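PDB 6P78: queuine lyase from [Clostridium] spiroforme DSM 1552, which cleaves a C-N bond of queuine as a radical SAM enzyme, using a [4Fe-4S] cluster and S-adenosylmethionine. Local coordinates for residues A[101-104]-A[105-109]; A[206-210]-A[211-215]; A[160-163]-A[164-167]. One frame throughout, in Å; residues are numbered along the deposited sequence.

Overall arrangement
All three contacts are local, each within one continuous piece of chain, and they follow in series without nesting or crossing. Contact 1 (101-109) comes first, on helix 97-109, which leads from strand 83-87 to strand 114-118 of the larger sheet. Contact 3 (160-167) is next along the chain; it lies at the end of the loop after helix 149-155, where the chain enters helix 165-169. Contact 2 (206-215) comes last, where strand 203-207 of the three-stranded parallel sheet runs out into a loop beside S-adenosylmethionine. Contacts 1 and 2 lie on opposite sides of the chain's centre, their centres about 34 Å apart; contacts 2 and 3 are nearer, about 12 Å between nearest atoms.

Contact 1: residues A[101-104]-A[105-109]; sequences ERIY and KIIGE
Arg102 and Ile106, one helical turn apart, carry the side-chain part of this contact. Arg102 CG lies 3.7 Å from Ile106 CD1, and the same methyl sits over one face of the guanidinium. CG of Arg102 stands anti to the backbone N (chi1 174°), and a bend at chi2 takes the chain past Ile106 rather than straight out from the helix. Deeper in, Ile103 CG2 and Ile107 CG1 approach loosely at 4.4 Å, while Ile107 CG1 leans on the backbone, 3.2 Å from Ile103 O.

Polar bonds at the surface fix the arginine's outer end. Arg102 NE donates in the guanidinium plane to a water oxygen 2.8 Å away, and that water donates to Glu109 OE1 at 3.2 Å, a bridge between two groups whose charged atoms do not meet. NH1 forms a salt bridge to Asp71 and NH2 a hydrogen bond to Asn75, so all three guanidinium nitrogens are engaged. Glu101 OE1 forms a salt bridge with Lys133 NZ, and Lys133 also makes a cation-pi contact with the Tyr104 ring.

The backbone supplies the regular i to i+4 ladder, with Ile106 N 2.8 Å from Arg102 O and Ile107 N likewise bonded to Ile103 O. The bond from Gly108 N to Tyr104 O is weak at 3.4 Å. Ile103 and Ile107 face Val86 and Leu84 of strand 83-87, and Ile106 reaches Leu74 of helix 63-74. This is the amphipathic helix of a beta-alpha-beta crossover, joining parallel strands 83-87 and 114-118 in the radical SAM core.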
ATOM      1  N   GLU A 101       1.708  19.284  -1.963  1.00 38.10           N
ATOM      2  CA  GLU A 101       2.559  20.210  -2.705  1.00 41.84           C
ATOM      3  C   GLU A 101       3.996  20.202  -2.193  1.00 41.13           C
ATOM      4  O   GLU A 101       4.927  20.421  -2.976  1.00 40.47           O
ATOM      5  CB  GLU A 101       1.974  21.615  -2.684  1.00 53.29           C
ATOM      6  CG  GLU A 101       0.508  21.645  -3.093  1.00 66.56           C
ATOM      7  CD  GLU A 101       0.304  22.060  -4.548  1.00 78.05           C
ATOM      8  OE1 GLU A 101       1.202  21.757  -5.375  1.00 76.38           O
ATOM      9  OE2 GLU A 101      -0.743  22.689  -4.852  1.00 83.04           O
ATOM     10  N   ARG A 102       4.214  19.928  -0.909  1.00 36.44           N
ATOM     11  CA  ARG A 102       5.597  19.789  -0.454  1.00 37.65           C
ATOM     12  C   ARG A 102       6.262  18.547  -1.042  1.00 35.78           C
ATOM     13  O   ARG A 102       7.435  18.588  -1.436  1.00 32.27           O
ATOM     14  CB  ARG A 102       5.682  19.754   1.068  1.00 38.65           C
ATOM     15  CG  ARG A 102       7.105  19.471   1.566  1.00 43.96           C
ATOM     16  CD  ARG A 102       7.622  20.519   2.487  1.00 43.31           C
ATOM     17  NE  ARG A 102       9.061  20.392   2.684  1.00 40.53           N
ATOM     18  CZ  ARG A 102       9.637  20.096   3.843  1.00 41.46           C
ATOM     19  NH1 ARG A 102       8.896  19.887   4.922  1.00 39.43           N
ATOM     20  NH2 ARG A 102      10.960  20.013   3.928  1.00 43.57           N
ATOM     21  N   ILE A 103       5.543  17.426  -1.103  1.00 32.35           N
ATOM     22  CA  ILE A 103       6.108  16.232  -1.726  1.00 32.03           C
ATOM     23  C   ILE A 103       6.511  16.529  -3.167  1.00 31.10           C
ATOM     24  O   ILE A 103       7.596  16.146  -3.616  1.00 28.77           O
ATOM     25  CB  ILE A 103       5.108  15.064  -1.645  1.00 28.75           C
ATOM     26  CG1 ILE A 103       4.925  14.635  -0.186  1.00 30.09           C
ATOM     27  CG2 ILE A 103       5.590  13.899  -2.505  1.00 27.97           C
ATOM     28  CD1 ILE A 103       3.643  13.818   0.050  1.00 26.59           C
ATOM     29  N   TYR A 104       5.658  17.242  -3.900  1.00 32.06           N
ATOM     30  CA  TYR A 104       5.986  17.625  -5.270  1.00 37.08           C
ATOM     31  C   TYR A 104       7.267  18.450  -5.312  1.00 37.88           C
ATOM     32  O   TYR A 104       8.143  18.219  -6.152  1.00 34.76           O
ATOM     33  CB  TYR A 104       4.817  18.403  -5.868  1.00 38.61           C
ATOM     34  CG  TYR A 104       5.073  19.004  -7.225  1.00 42.13           C
ATOM     35  CD1 TYR A 104       5.021  18.222  -8.369  1.00 40.39           C
ATOM     36  CD2 TYR A 104       5.348  20.362  -7.365  1.00 45.58           C
ATOM     37  CE1 TYR A 104       5.242  18.767  -9.614  1.00 47.79           C
ATOM     38  CE2 TYR A 104       5.574  20.921  -8.610  1.00 48.67           C
ATOM     39  CZ  TYR A 104       5.525  20.116  -9.731  1.00 53.97           C
ATOM     40  OH  TYR A 104       5.755  20.657 -10.974  1.00 57.32           O
ATOM     41  N   LYS A 105       7.389  19.415  -4.400  1.00 36.18           N
ATOM     42  CA  LYS A 105       8.596  20.232  -4.332  1.00 37.83           C
ATOM     43  C   LYS A 105       9.819  19.371  -4.059  1.00 37.28           C
ATOM     44  O   LYS A 105      10.854  19.504  -4.724  1.00 38.54           O
ATOM     45  CB  LYS A 105       8.444  21.290  -3.242  1.00 39.82           C
ATOM     46  CG  LYS A 105       7.680  22.534  -3.644  1.00 65.38           C
ATOM     47  CD  LYS A 105       7.265  23.299  -2.382  1.00 69.39           C
ATOM     48  CE  LYS A 105       6.647  24.645  -2.697  1.00 73.63           C
ATOM     49  NZ  LYS A 105       5.206  24.671  -2.295  1.00 74.52           N
ATOM     50  N   ILE A 106       9.707  18.467  -3.088  1.00 32.70           N
ATOM     51  CA  ILE A 106      10.833  17.627  -2.693  1.00 33.22           C
ATOM     52  C   ILE A 106      11.278  16.734  -3.848  1.00 33.40           C
ATOM     53  O   ILE A 106      12.474  16.494  -4.039  1.00 32.83           O
ATOM     54  CB  ILE A 106      10.441  16.808  -1.452  1.00 34.58           C
ATOM     55  CG1 ILE A 106      10.431  17.703  -0.213  1.00 37.86           C
ATOM     56  CG2 ILE A 106      11.351  15.592  -1.267  1.00 41.19           C
ATOM     57  CD1 ILE A 106       9.790  17.026   1.000  1.00 37.14           C
ATOM     58  N   ILE A 107      10.321  16.200  -4.612  1.00 30.52           N
ATOM     59  CA  ILE A 107      10.650  15.391  -5.787  1.00 34.37           C
ATOM     60  C   ILE A 107      11.627  16.129  -6.693  1.00 36.72           C
ATOM     61  O   ILE A 107      12.615  15.560  -7.174  1.00 35.44           O
ATOM     62  CB  ILE A 107       9.365  15.031  -6.553  1.00 31.43           C
ATOM     63  CG1 ILE A 107       8.528  14.018  -5.769  1.00 43.51           C
ATOM     64  CG2 ILE A 107       9.699  14.554  -7.960  1.00 38.33           C
ATOM     65  CD1 ILE A 107       9.332  12.981  -5.065  1.00 45.69           C
ATOM     66  N   GLY A 108      11.357  17.408  -6.948  1.00 33.60           N
ATOM     67  CA  GLY A 108      12.216  18.169  -7.842  1.00 35.89           C
ATOM     68  C   GLY A 108      13.523  18.559  -7.180  1.00 37.15           C
ATOM     69  O   GLY A 108      14.584  18.513  -7.806  1.00 43.55           O
ATOM     70  N   GLU A 109      13.469  18.921  -5.896  1.00 36.60           N
ATOM     71  CA  GLU A 109      14.658  19.452  -5.230  1.00 38.31           C
ATOM     72  C   GLU A 109      15.668  18.355  -4.928  1.00 36.17           C
ATOM     73  O   GLU A 109      16.887  18.596  -4.973  1.00 38.50           O
ATOM     74  CB  GLU A 109      14.265  20.166  -3.939  1.00 49.70           C
ATOM     75  CG  GLU A 109      13.367  21.376  -4.131  1.00 63.01           C
ATOM     76  CD  GLU A 109      12.884  21.947  -2.807  1.00 75.08           C
ATOM     77  OE1 GLU A 109      12.708  21.144  -1.853  1.00 76.22           O
ATOM     78  OE2 GLU A 109      12.687  23.186  -2.724  1.00 73.68           O
TER
HETATM   79  O   HOH W   1      10.821  21.251   0.705  1.00 44.28           O

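Contact 2: residues A[206-210]-A[211-215]; sequences NIYRN and NSTPI. With SAM (S-adenosylmethionine), chain D.
Part of the adenine end of the S-adenosylmethionine site lies here, with an Asx turn at Asn211 adjoining the base. Tyr208 joins the two: its ring lies nearly parallel to the adenine and displaced, its CD1-CE1 side over the N1-C6-N6 edge, with Tyr208 CE1 3.3 Å from SAM N6. The Tyr208 hydroxyl OH donates to Ile215 O at 2.9 Å. That carbonyl lies at the ring edge, and the hydroxyl meets it from above the carbonyl plane, 55° out. CG anti to the backbone N (chi1 -172°) carries the phenol across to Ile215, whose side chain it crosses at about a right angle; Ile215 CG2 is 3.9 Å from Tyr208 CZ.

The base itself is read by backbone atoms. Arg209 N donates to SAM N1 at 2.9 Å, and SAM N6 returns a nearly straight bond to Arg209 O at 2.8 Å, a two-bond pairing with the Watson-Crick edge of adenine. Asn206 ND2 adds a weak bond to the ribose O2'. The guanidinium of Arg209 is directed elsewhere, to a salt bridge with the C-terminal carboxylate of Asp251.

In the turn, Asn211 OD1 accepts twice: from Thr213 N, above the amide plane, and from Thr213 OG1 at 2.7 Å, in the plane on a lone pair. These bonds would hold the amide's rotation. Asn211 ND2 lies 3.4 Å from SAM N6, a close approach without a hydrogen bond, and donates to Phe52 O. Asn210 OD1 accepts from Arg217 N farther along the loop.

Asn206 and Ile207 end strand 203-207, the middle strand of the parallel sheet, flanked by 178-179 and 238-241. Ile207 packs against Ile222 and Phe225 of helix 219-228, while the 211-215 loop leads on toward that helix.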
ATOM      1  N   ASN A 206       1.326  -9.298   1.923  1.00 22.09           N
ATOM      2  CA  ASN A 206       1.203  -8.974   3.343  1.00 23.43           C
ATOM      3  C   ASN A 206       0.661 -10.185   4.094  1.00 24.51           C
ATOM      4  O   ASN A 206      -0.511 -10.532   3.943  1.00 25.00           O
ATOM      5  CB  ASN A 206       0.282  -7.771   3.530  1.00 23.15           C
ATOM      6  CG  ASN A 206       0.844  -6.510   2.923  1.00 30.43           C
ATOM      7  OD1 ASN A 206       1.961  -6.092   3.256  1.00 29.97           O
ATOM      8  ND2 ASN A 206       0.076  -5.882   2.046  1.00 31.46           N
ATOM      9  N   ILE A 207       1.493 -10.818   4.916  1.00 21.48           N
ATOM     10  CA  ILE A 207       0.981 -11.856   5.810  1.00 24.48           C
ATOM     11  C   ILE A 207       0.096 -11.213   6.868  1.00 26.45           C
ATOM     12  O   ILE A 207       0.500 -10.267   7.558  1.00 23.63           O
ATOM     13  CB  ILE A 207       2.127 -12.640   6.459  1.00 26.94           C
ATOM     14  CG1 ILE A 207       3.033 -13.240   5.390  1.00 27.97           C
ATOM     15  CG2 ILE A 207       1.546 -13.741   7.356  1.00 29.36           C
ATOM     16  CD1 ILE A 207       2.300 -14.199   4.446  1.00 25.66           C
ATOM     17  N   TYR A 208      -1.118 -11.738   7.020  1.00 24.63           N
ATOM     18  CA  TYR A 208      -2.110 -11.069   7.853  1.00 22.59           C
ATOM     19  C   TYR A 208      -1.691 -11.057   9.324  1.00 22.94           C
ATOM     20  O   TYR A 208      -1.215 -12.062   9.857  1.00 25.56           O
ATOM     21  CB  TYR A 208      -3.474 -11.757   7.704  1.00 25.00           C
ATOM     22  CG  TYR A 208      -4.550 -10.970   8.391  1.00 23.75           C
ATOM     23  CD1 TYR A 208      -4.916  -9.723   7.916  1.00 24.45           C
ATOM     24  CD2 TYR A 208      -5.158 -11.443   9.553  1.00 29.20           C
ATOM     25  CE1 TYR A 208      -5.867  -8.952   8.570  1.00 24.25           C
ATOM     26  CE2 TYR A 208      -6.118 -10.691  10.216  1.00 28.69           C
ATOM     27  CZ  TYR A 208      -6.474  -9.449   9.711  1.00 24.47           C
ATOM     28  OH  TYR A 208      -7.432  -8.693  10.366  1.00 25.19           O
ATOM     29  N   ARG A 209      -1.892  -9.920   9.988  1.00 22.55           N
ATOM     30  CA  ARG A 209      -1.641  -9.780  11.415  1.00 23.70           C
ATOM     31  C   ARG A 209      -2.952  -9.519  12.157  1.00 22.39           C
ATOM     32  O   ARG A 209      -3.728  -8.637  11.772  1.00 27.34           O
ATOM     33  CB  ARG A 209      -0.638  -8.643  11.687  1.00 23.88           C
ATOM     34  CG  ARG A 209      -0.350  -8.427  13.179  1.00 28.44           C
ATOM     35  CD  ARG A 209       0.713  -7.353  13.406  1.00 34.44           C
ATOM     36  NE  ARG A 209       0.233  -6.033  12.997  1.00 36.49           N
ATOM     37  CZ  ARG A 209       0.899  -4.894  13.185  1.00 40.81           C
ATOM     38  NH1 ARG A 209       2.091  -4.895  13.781  1.00 37.58           N
ATOM     39  NH2 ARG A 209       0.369  -3.747  12.781  1.00 37.80           N
ATOM     40  N   ASN A 210      -3.200 -10.285  13.219  1.00 24.53           N
ATOM     41  CA  ASN A 210      -4.346 -10.008  14.072  1.00 25.36           C
ATOM     42  C   ASN A 210      -4.259  -8.587  14.619  1.00 32.10           C
ATOM     43  O   ASN A 210      -3.171  -8.082  14.921  1.00 30.69           O
ATOM     44  CB  ASN A 210      -4.412 -11.021  15.214  1.00 26.49           C
ATOM     45  CG  ASN A 210      -4.917 -12.369  14.752  1.00 32.36           C
ATOM     46  OD1 ASN A 210      -5.576 -12.459  13.731  1.00 29.34           O
ATOM     47  ND2 ASN A 210      -4.600 -13.418  15.494  1.00 31.64           N
ATOM     48  N   ASN A 211      -5.414  -7.932  14.724  1.00 29.21           N
ATOM     49  CA  ASN A 211      -5.464  -6.556  15.207  1.00 28.20           C
ATOM     50  C   ASN A 211      -6.722  -6.330  16.033  1.00 29.47           C
ATOM     51  O   ASN A 211      -7.244  -7.269  16.650  1.00 31.65           O
ATOM     52  CB  ASN A 211      -5.378  -5.556  14.035  1.00 33.98           C
ATOM     53  CG  ASN A 211      -6.478  -5.762  12.985  1.00 33.28           C
ATOM     54  OD1 ASN A 211      -7.487  -6.424  13.238  1.00 30.39           O
ATOM     55  ND2 ASN A 211      -6.291  -5.169  11.812  1.00 27.86           N
ATOM     56  N   SER A 212      -7.224  -5.097  16.046  1.00 30.15           N
ATOM     57  CA  SER A 212      -8.383  -4.806  16.879  1.00 32.04           C
ATOM     58  C   SER A 212      -9.703  -5.169  16.207  1.00 33.03           C
ATOM     59  O   SER A 212     -10.752  -4.993  16.831  1.00 35.60           O
ATOM     60  CB  SER A 212      -8.402  -3.326  17.269  1.00 34.15           C
ATOM     61  OG  SER A 212      -8.481  -2.519  16.113  1.00 43.67           O
ATOM     62  N   THR A 213      -9.677  -5.646  14.963  1.00 36.02           N
ATOM     63  CA  THR A 213     -10.886  -6.005  14.231  1.00 37.15           C
ATOM     64  C   THR A 213     -11.221  -7.473  14.447  1.00 37.09           C
ATOM     65  O   THR A 213     -10.411  -8.248  14.967  1.00 31.88           O
ATOM     66  CB  THR A 213     -10.701  -5.711  12.746  1.00 32.32           C
ATOM     67  OG1 THR A 213      -9.964  -6.777  12.128  1.00 26.60           O
ATOM     68  CG2 THR A 213      -9.964  -4.398  12.528  1.00 29.63           C
ATOM     69  N   PRO A 214     -12.431  -7.902  14.066  1.00 37.25           N
ATOM     70  CA  PRO A 214     -12.796  -9.311  14.261  1.00 36.14           C
ATOM     71  C   PRO A 214     -12.220 -10.262  13.231  1.00 34.13           C
ATOM     72  O   PRO A 214     -12.443 -11.471  13.364  1.00 33.84           O
ATOM     73  CB  PRO A 214     -14.336  -9.296  14.174  1.00 39.22           C
ATOM     74  CG  PRO A 214     -14.729  -7.872  14.344  1.00 45.21           C
ATOM     75  CD  PRO A 214     -13.610  -7.085  13.738  1.00 41.42           C
ATOM     76  N   ILE A 215     -11.507  -9.773  12.215  1.00 27.40           N
ATOM     77  CA  ILE A 215     -10.947 -10.632  11.174  1.00 30.30           C
ATOM     78  C   ILE A 215      -9.657 -11.262  11.681  1.00 32.95           C
ATOM     79  O   ILE A 215      -8.766 -10.560  12.166  1.00 27.33           O
ATOM     80  CB  ILE A 215     -10.699  -9.833   9.890  1.00 25.75           C
ATOM     81  CG1 ILE A 215     -12.007  -9.215   9.391  1.00 27.61           C
ATOM     82  CG2 ILE A 215     -10.059 -10.719   8.827  1.00 23.51           C
ATOM     83  CD1 ILE A 215     -13.027 -10.258   8.872  1.00 30.99           C
TER
HETATM   84  N   SAM D 503      -6.511   2.529   1.110  1.00 31.06           N
HETATM   85  CA  SAM D 503      -5.880   1.863  -0.016  1.00 29.12           C
HETATM   86  C   SAM D 503      -6.634   0.582  -0.347  1.00 26.07           C
HETATM   87  O   SAM D 503      -6.714   0.194  -1.515  1.00 25.21           O
HETATM   88  OXT SAM D 503      -7.214  -0.059   0.541  1.00 27.16           O
HETATM   89  CB  SAM D 503      -4.410   1.595   0.300  1.00 38.96           C
HETATM   90  CG  SAM D 503      -4.060   0.286   1.013  1.00 52.96           C
HETATM   91  SD  SAM D 503      -4.172   0.293   2.825  1.00 61.25           S
HETATM   92  CE  SAM D 503      -3.628   1.979   3.229  1.00 53.93           C
HETATM   93  C5' SAM D 503      -2.730  -0.667   3.403  1.00 50.84           C
HETATM   94  C4' SAM D 503      -2.646  -2.198   3.204  1.00 37.62           C
HETATM   95  O4' SAM D 503      -2.165  -2.846   4.375  1.00 36.24           O
HETATM   96  C3' SAM D 503      -3.950  -2.920   2.877  1.00 31.12           C
HETATM   97  O3' SAM D 503      -4.269  -2.851   1.498  1.00 29.40           O
HETATM   98  C2' SAM D 503      -3.650  -4.345   3.322  1.00 28.00           C
HETATM   99  O2' SAM D 503      -3.066  -5.084   2.242  1.00 31.01           O
HETATM  100  C1' SAM D 503      -2.614  -4.182   4.434  1.00 31.32           C
HETATM  101  N9  SAM D 503      -3.167  -4.515   5.780  1.00 29.22           N
HETATM  102  C8  SAM D 503      -4.162  -3.879   6.493  1.00 27.37           C
HETATM  103  N7  SAM D 503      -4.357  -4.525   7.665  1.00 27.68           N
HETATM  104  C5  SAM D 503      -3.494  -5.571   7.716  1.00 27.49           C
HETATM  105  C6  SAM D 503      -3.263  -6.569   8.657  1.00 26.80           C
HETATM  106  N6  SAM D 503      -3.948  -6.611   9.794  1.00 27.96           N
HETATM  107  N1  SAM D 503      -2.301  -7.517   8.411  1.00 26.22           N
HETATM  108  C2  SAM D 503      -1.587  -7.507   7.235  1.00 22.14           C
HETATM  109  N3  SAM D 503      -1.809  -6.531   6.306  1.00 29.05           N
HETATM  110  C4  SAM D 503      -2.746  -5.568   6.544  1.00 26.89           C

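Contact 3: residues A[160-163]-A[164-167]; sequences IHFD and KIEE
Phe162 lies side by side with Ile165, its ring atom CE1 3.9 Å from Ile165 CD1, where the loop after helix 149-155 turns into the short helix 165-169. The junction is the N-terminal entry of the helix, where the Glu167 side chain reaches back to accept from the backbone N-H of Asp163, four residues earlier. CG of Phe162 sits between its backbone N and carbonyl carbon (chi1 50°), which brings CD1 to 3.8 Å from Lys164 O and directs CE1 to the isoleucine methyl. Ile160 CG2 meets the ring at its edge, in plane. Ile165 continues the apolar patch onto Ile195 and Tyr199 of helix 186-199.

The carboxylates of Asp163 and Glu167 come near each other, OD2 to OE2 4.5 Å. Lys164 NZ, 4.6 Å from Asp163 OD2 and beyond salt-bridge range, and the Asp163 N-H probably offset these like charges. The backbone N of Lys164 is buried by the contact and has no hydrogen-bond partner. Extended beyond CG, Glu167 places OE1 2.9 Å from Asp163 N; the N-H points almost straight at it (169°), arriving from above the carboxylate plane.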
ATOM      1  N   ILE A 160     -14.353  -3.032  -4.137  1.00 17.00           N
ATOM      2  CA  ILE A 160     -13.438  -2.949  -5.273  1.00 17.28           C
ATOM      3  C   ILE A 160     -14.012  -3.820  -6.374  1.00 21.81           C
ATOM      4  O   ILE A 160     -14.016  -5.051  -6.252  1.00 20.73           O
ATOM      5  CB  ILE A 160     -12.021  -3.400  -4.900  1.00 19.12           C
ATOM      6  CG1 ILE A 160     -11.369  -2.413  -3.918  1.00 17.23           C
ATOM      7  CG2 ILE A 160     -11.129  -3.563  -6.155  1.00 19.34           C
ATOM      8  CD1 ILE A 160     -10.049  -2.969  -3.327  1.00 20.25           C
ATOM      9  N   HIS A 161     -14.484  -3.199  -7.446  1.00 21.19           N
ATOM     10  CA  HIS A 161     -15.238  -3.909  -8.479  1.00 22.16           C
ATOM     11  C   HIS A 161     -14.558  -3.689  -9.816  1.00 29.98           C
ATOM     12  O   HIS A 161     -14.461  -2.553 -10.277  1.00 27.40           O
ATOM     13  CB  HIS A 161     -16.677  -3.415  -8.516  1.00 25.13           C
ATOM     14  CG  HIS A 161     -17.424  -3.687  -7.251  1.00 29.29           C
ATOM     15  ND1 HIS A 161     -18.162  -4.832  -7.058  1.00 27.85           N
ATOM     16  CD2 HIS A 161     -17.500  -2.987  -6.095  1.00 27.44           C
ATOM     17  CE1 HIS A 161     -18.695  -4.811  -5.847  1.00 30.93           C
ATOM     18  NE2 HIS A 161     -18.294  -3.708  -5.237  1.00 27.89           N
ATOM     19  N   PHE A 162     -14.092  -4.774 -10.430  1.00 25.80           N
ATOM     20  CA  PHE A 162     -13.516  -4.725 -11.766  1.00 26.98           C
ATOM     21  C   PHE A 162     -13.984  -5.952 -12.531  1.00 29.28           C
ATOM     22  O   PHE A 162     -14.215  -7.015 -11.950  1.00 28.81           O
ATOM     23  CB  PHE A 162     -11.970  -4.659 -11.733  1.00 23.05           C
ATOM     24  CG  PHE A 162     -11.342  -5.707 -10.842  1.00 25.92           C
ATOM     25  CD1 PHE A 162     -11.037  -6.961 -11.341  1.00 26.40           C
ATOM     26  CD2 PHE A 162     -11.069  -5.438  -9.517  1.00 25.52           C
ATOM     27  CE1 PHE A 162     -10.488  -7.942 -10.526  1.00 22.89           C
ATOM     28  CE2 PHE A 162     -10.508  -6.408  -8.706  1.00 26.32           C
ATOM     29  CZ  PHE A 162     -10.226  -7.662  -9.214  1.00 23.53           C
ATOM     30  N   ASP A 163     -14.149  -5.776 -13.835  1.00 28.75           N
ATOM     31  CA  ASP A 163     -14.654  -6.823 -14.721  1.00 32.58           C
ATOM     32  C   ASP A 163     -13.538  -7.717 -15.266  1.00 42.68           C
ATOM     33  O   ASP A 163     -13.753  -8.921 -15.466  1.00 53.95           O
ATOM     34  CB  ASP A 163     -15.420  -6.171 -15.876  1.00 41.01           C
ATOM     35  CG  ASP A 163     -16.233  -7.170 -16.700  1.00 52.33           C
ATOM     36  OD1 ASP A 163     -16.959  -7.999 -16.110  1.00 56.05           O
ATOM     37  OD2 ASP A 163     -16.161  -7.102 -17.944  1.00 55.08           O
ATOM     38  N   LYS A 164     -12.359  -7.146 -15.511  1.00 29.95           N
ATOM     39  CA  LYS A 164     -11.199  -7.805 -16.112  1.00 30.14           C
ATOM     40  C   LYS A 164      -9.964  -7.346 -15.353  1.00 33.78           C
ATOM     41  O   LYS A 164      -9.929  -6.217 -14.862  1.00 28.80           O
ATOM     42  CB  LYS A 164     -11.009  -7.421 -17.588  1.00 30.47           C
ATOM     43  CG  LYS A 164     -12.123  -7.847 -18.552  1.00 45.10           C
ATOM     44  CD  LYS A 164     -12.330  -9.346 -18.590  1.00 55.17           C
ATOM     45  CE  LYS A 164     -12.301  -9.856 -20.021  1.00 64.53           C
ATOM     46  NZ  LYS A 164     -13.634  -9.768 -20.679  1.00 67.53           N
ATOM     47  N   ILE A 165      -8.928  -8.196 -15.294  1.00 28.52           N
ATOM     48  CA  ILE A 165      -7.696  -7.785 -14.611  1.00 22.43           C
ATOM     49  C   ILE A 165      -7.084  -6.587 -15.317  1.00 25.32           C
ATOM     50  O   ILE A 165      -6.545  -5.673 -14.672  1.00 27.37           O
ATOM     51  CB  ILE A 165      -6.691  -8.958 -14.537  1.00 28.90           C
ATOM     52  CG1 ILE A 165      -7.296 -10.149 -13.786  1.00 38.89           C
ATOM     53  CG2 ILE A 165      -5.393  -8.517 -13.879  1.00 28.96           C
ATOM     54  CD1 ILE A 165      -7.595  -9.846 -12.354  1.00 39.51           C
ATOM     55  N   GLU A 166      -7.150  -6.574 -16.655  1.00 26.36           N
ATOM     56  CA  GLU A 166      -6.581  -5.477 -17.430  1.00 32.73           C
ATOM     57  C   GLU A 166      -7.185  -4.130 -17.052  1.00 28.94           C
ATOM     58  O   GLU A 166      -6.505  -3.100 -17.190  1.00 34.68           O
ATOM     59  CB  GLU A 166      -6.763  -5.750 -18.921  1.00 42.54           C
ATOM     60  CG  GLU A 166      -5.859  -6.876 -19.449  1.00 46.88           C
ATOM     61  CD  GLU A 166      -6.485  -8.270 -19.354  1.00 46.63           C
ATOM     62  OE1 GLU A 166      -7.537  -8.436 -18.694  1.00 42.02           O
ATOM     63  OE2 GLU A 166      -5.914  -9.213 -19.955  1.00 51.91           O
ATOM     64  N   GLU A 167      -8.420  -4.119 -16.532  1.00 25.66           N
ATOM     65  CA  GLU A 167      -9.011  -2.866 -16.067  1.00 26.68           C
ATOM     66  C   GLU A 167      -8.201  -2.247 -14.938  1.00 26.12           C
ATOM     67  O   GLU A 167      -8.062  -1.019 -14.874  1.00 31.05           O
ATOM     68  CB  GLU A 167     -10.457  -3.079 -15.620  1.00 29.01           C
ATOM     69  CG  GLU A 167     -11.415  -3.158 -16.783  1.00 38.92           C
ATOM     70  CD  GLU A 167     -12.881  -3.281 -16.361  1.00 43.64           C
ATOM     71  OE1 GLU A 167     -13.162  -3.340 -15.132  1.00 31.06           O
ATOM     72  OE2 GLU A 167     -13.743  -3.313 -17.271  1.00 48.30           O
TER